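PDB 4Q48: DNA helicase RecQ from Deinococcus radiodurans, which probably couples ATP hydrolysis to the unwinding of duplex DNA, translocating in the 3'-5' direction, and is represented here by its catalytic core. Local coordinates for residues L174-L179 with L195-A200. Sequence-based numbering, arbitrary orientation.
Sequences LPRVAL and LRLEDA
Arg176 and Ala178 on strand 176-180 meet the loop leaving helix 185-194, within the parallel-sheet, RecA-like first helicase domain; the loop carries the chain on to edge strand 202-204. Arg176 makes the polar contact: its NE donates to Leu195 O at 3.0 Å, with a bent N-H...O angle of 143°. The donor lies above the carbonyl plane, and the oxygen is itself tilted from the guanidinium plane. A bend at chi3 (-42°) turns the guanidinium along the loop, where Arg196 O sits in plane at its edge, 3.7 Å from Arg176 NH2. The CD2 methyl of Leu197 approaches Arg176 NE obliquely at 4.1 Å. An alanine in place of Arg176 would probably leave Leu195 O without this donor and take away the guanidinium beside Leu197 CD2. Further along the strand, Ala178 offers only a methyl, and two leucines converge on it: Ala178 CB lies 3.7 Å from Leu195 CD1 and 3.8 Å from Leu197 CD1. In the second shell, Leu195 also packs on Ile144 and Leu164. The guanidinium of Arg196 is paired with Glu169 in a salt bridge, and Asn41 OD1 accepts a hydrogen bond from Arg176 N.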
ATOM      1  N   LEU A 174       7.943  20.701 -17.894  1.00 50.85           N
ATOM      2  CA  LEU A 174       7.412  20.865 -16.529  1.00 46.83           C
ATOM      3  C   LEU A 174       7.597  19.615 -15.664  1.00 44.21           C
ATOM      4  O   LEU A 174       7.388  18.490 -16.135  1.00 45.77           O
ATOM      5  CB  LEU A 174       5.934  21.238 -16.571  1.00 45.61           C
ATOM      6  CG  LEU A 174       5.609  22.598 -17.201  1.00 47.87           C
ATOM      7  CD1 LEU A 174       4.111  22.850 -17.181  1.00 44.76           C
ATOM      8  CD2 LEU A 174       6.371  23.745 -16.556  1.00 44.57           C
ATOM      9  N   PRO A 175       7.938  19.811 -14.378  1.00 46.51           N
ATOM     10  CA  PRO A 175       8.147  18.706 -13.429  1.00 46.11           C
ATOM     11  C   PRO A 175       6.884  17.887 -13.176  1.00 41.85           C
ATOM     12  O   PRO A 175       5.792  18.456 -13.147  1.00 40.06           O
ATOM     13  CB  PRO A 175       8.564  19.425 -12.132  1.00 43.12           C
ATOM     14  CG  PRO A 175       9.017  20.753 -12.547  1.00 41.03           C
ATOM     15  CD  PRO A 175       8.175  21.119 -13.739  1.00 45.04           C
ATOM     16  N   ARG A 176       7.053  16.579 -13.000  1.00 44.09           N
ATOM     17  CA  ARG A 176       5.967  15.669 -12.642  1.00 45.68           C
ATOM     18  C   ARG A 176       6.286  14.988 -11.314  1.00 48.74           C
ATOM     19  O   ARG A 176       7.275  14.260 -11.226  1.00 51.36           O
ATOM     20  CB  ARG A 176       5.776  14.567 -13.684  1.00 41.22           C
ATOM     21  CG  ARG A 176       4.806  14.857 -14.786  1.00 43.46           C
ATOM     22  CD  ARG A 176       4.792  13.726 -15.822  1.00 56.68           C
ATOM     23  NE  ARG A 176       6.118  13.200 -16.158  1.00 56.44           N
ATOM     24  CZ  ARG A 176       6.990  13.789 -16.964  1.00 54.88           C
ATOM     25  NH1 ARG A 176       6.693  14.954 -17.526  1.00 64.08           N
ATOM     26  NH2 ARG A 176       8.164  13.220 -17.196  1.00 52.64           N
ATOM     27  N   VAL A 177       5.472  15.179 -10.282  1.00 45.05           N
ATOM     28  CA  VAL A 177       5.669  14.349  -9.096  1.00 46.85           C
ATOM     29  C   VAL A 177       4.410  13.526  -8.835  1.00 43.29           C
ATOM     30  O   VAL A 177       3.290  14.051  -8.802  1.00 45.10           O
ATOM     31  CB  VAL A 177       6.057  15.186  -7.845  1.00 49.69           C
ATOM     32  CG1 VAL A 177       4.959  16.178  -7.465  1.00 43.57           C
ATOM     33  CG2 VAL A 177       6.368  14.269  -6.691  1.00 47.44           C
ATOM     34  N   ALA A 178       4.600  12.217  -8.740  1.00 44.39           N
ATOM     35  CA  ALA A 178       3.501  11.277  -8.509  1.00 45.16           C
ATOM     36  C   ALA A 178       3.615  10.725  -7.103  1.00 47.53           C
ATOM     37  O   ALA A 178       4.677  10.258  -6.683  1.00 49.27           O
ATOM     38  CB  ALA A 178       3.499  10.145  -9.547  1.00 43.73           C
ATOM     39  N   LEU A 179       2.537  10.826  -6.347  1.00 46.33           N
ATOM     40  CA  LEU A 179       2.573  10.378  -4.969  1.00 44.94           C
ATOM     41  C   LEU A 179       1.517   9.316  -4.708  1.00 52.53           C
ATOM     42  O   LEU A 179       0.403   9.396  -5.245  1.00 57.18           O
ATOM     43  CB  LEU A 179       2.375  11.564  -4.023  1.00 50.68           C
ATOM     44  CG  LEU A 179       3.092  12.866  -4.395  1.00 48.64           C
ATOM     45  CD1 LEU A 179       2.130  13.789  -5.145  1.00 46.95           C
ATOM     46  CD2 LEU A 179       3.655  13.548  -3.167  1.00 47.73           C
ATOM     47  N   LEU A 195       3.667   7.660 -16.428  1.00 64.31           N
ATOM     48  CA  LEU A 195       4.072   9.045 -16.222  1.00 63.73           C
ATOM     49  C   LEU A 195       5.567   9.243 -16.447  1.00 64.34           C
ATOM     50  O   LEU A 195       6.140  10.208 -15.930  1.00 63.93           O
ATOM     51  CB  LEU A 195       3.683   9.495 -14.806  1.00 60.83           C
ATOM     52  CG  LEU A 195       2.259   9.118 -14.371  1.00 56.06           C
ATOM     53  CD1 LEU A 195       2.063   9.304 -12.881  1.00 45.58           C
ATOM     54  CD2 LEU A 195       1.216   9.908 -15.149  1.00 52.96           C
ATOM     55  N   ARG A 196       6.180   8.350 -17.229  1.00 65.67           N
ATOM     56  CA  ARG A 196       7.637   8.339 -17.471  1.00 65.46           C
ATOM     57  C   ARG A 196       8.490   8.754 -16.287  1.00 64.57           C
ATOM     58  O   ARG A 196       9.171   9.780 -16.314  1.00 60.70           O
ATOM     59  CB  ARG A 196       8.004   9.207 -18.674  1.00 60.00           C
ATOM     60  CG  ARG A 196       7.138   8.969 -19.879  1.00 67.13           C
ATOM     61  CD  ARG A 196       7.422   9.986 -20.968  1.00 79.46           C
ATOM     62  NE  ARG A 196       6.203  10.215 -21.742  1.00 87.61           N
ATOM     63  CZ  ARG A 196       6.140  10.774 -22.949  1.00 84.60           C
ATOM     64  NH1 ARG A 196       4.952  10.899 -23.534  1.00 80.37           N
ATOM     65  NH2 ARG A 196       7.235  11.247 -23.545  1.00 75.27           N
ATOM     66  N   LEU A 197       8.459   7.929 -15.250  1.00 66.46           N
ATOM     67  CA  LEU A 197       9.242   8.181 -14.053  1.00 64.61           C
ATOM     68  C   LEU A 197      10.162   6.996 -13.833  1.00 65.42           C
ATOM     69  O   LEU A 197      10.651   6.763 -12.718  1.00 68.91           O
ATOM     70  CB  LEU A 197       8.333   8.444 -12.843  1.00 58.91           C
ATOM     71  CG  LEU A 197       7.358   9.601 -13.099  1.00 59.76           C
ATOM     72  CD1 LEU A 197       6.401   9.851 -11.945  1.00 63.83           C
ATOM     73  CD2 LEU A 197       8.128  10.858 -13.419  1.00 59.10           C
ATOM     74  N   GLU A 198      10.407   6.249 -14.911  1.00 66.12           N
ATOM     75  CA  GLU A 198      11.327   5.121 -14.835  1.00 68.39           C
ATOM     76  C   GLU A 198      12.687   5.678 -14.511  1.00 62.96           C
ATOM     77  O   GLU A 198      13.428   5.105 -13.722  1.00 67.25           O
ATOM     78  CB  GLU A 198      11.375   4.320 -16.140  1.00 70.18           C
ATOM     79  CG  GLU A 198      11.441   5.173 -17.398  1.00 77.05           C
ATOM     80  CD  GLU A 198      10.081   5.349 -18.056  1.00 75.60           C
ATOM     81  OE1 GLU A 198       9.113   4.750 -17.554  1.00 77.67           O
ATOM     82  OE2 GLU A 198       9.971   6.097 -19.055  1.00 75.16           O
ATOM     83  N   ASP A 199      12.975   6.843 -15.076  1.00 63.19           N
ATOM     84  CA  ASP A 199      14.266   7.480 -14.892  1.00 65.63           C
ATOM     85  C   ASP A 199      14.270   8.463 -13.712  1.00 62.50           C
ATOM     86  O   ASP A 199      15.281   9.112 -13.416  1.00 53.90           O
ATOM     87  CB  ASP A 199      14.665   8.170 -16.201  1.00 64.59           C
ATOM     88  CG  ASP A 199      14.602   7.215 -17.414  1.00 74.08           C
ATOM     89  OD1 ASP A 199      14.985   6.028 -17.270  1.00 72.21           O
ATOM     90  OD2 ASP A 199      14.169   7.644 -18.515  1.00 72.05           O
ATOM     91  N   ALA A 200      13.141   8.547 -13.016  1.00 60.54           N
ATOM     92  CA  ALA A 200      13.006   9.488 -11.908  1.00 58.21           C
ATOM     93  C   ALA A 200      13.406   8.886 -10.556  1.00 54.68           C
ATOM     94  O   ALA A 200      13.292   7.679 -10.338  1.00 53.55           O
ATOM     95  CB  ALA A 200      11.576  10.013 -11.854  1.00 57.97           C
TER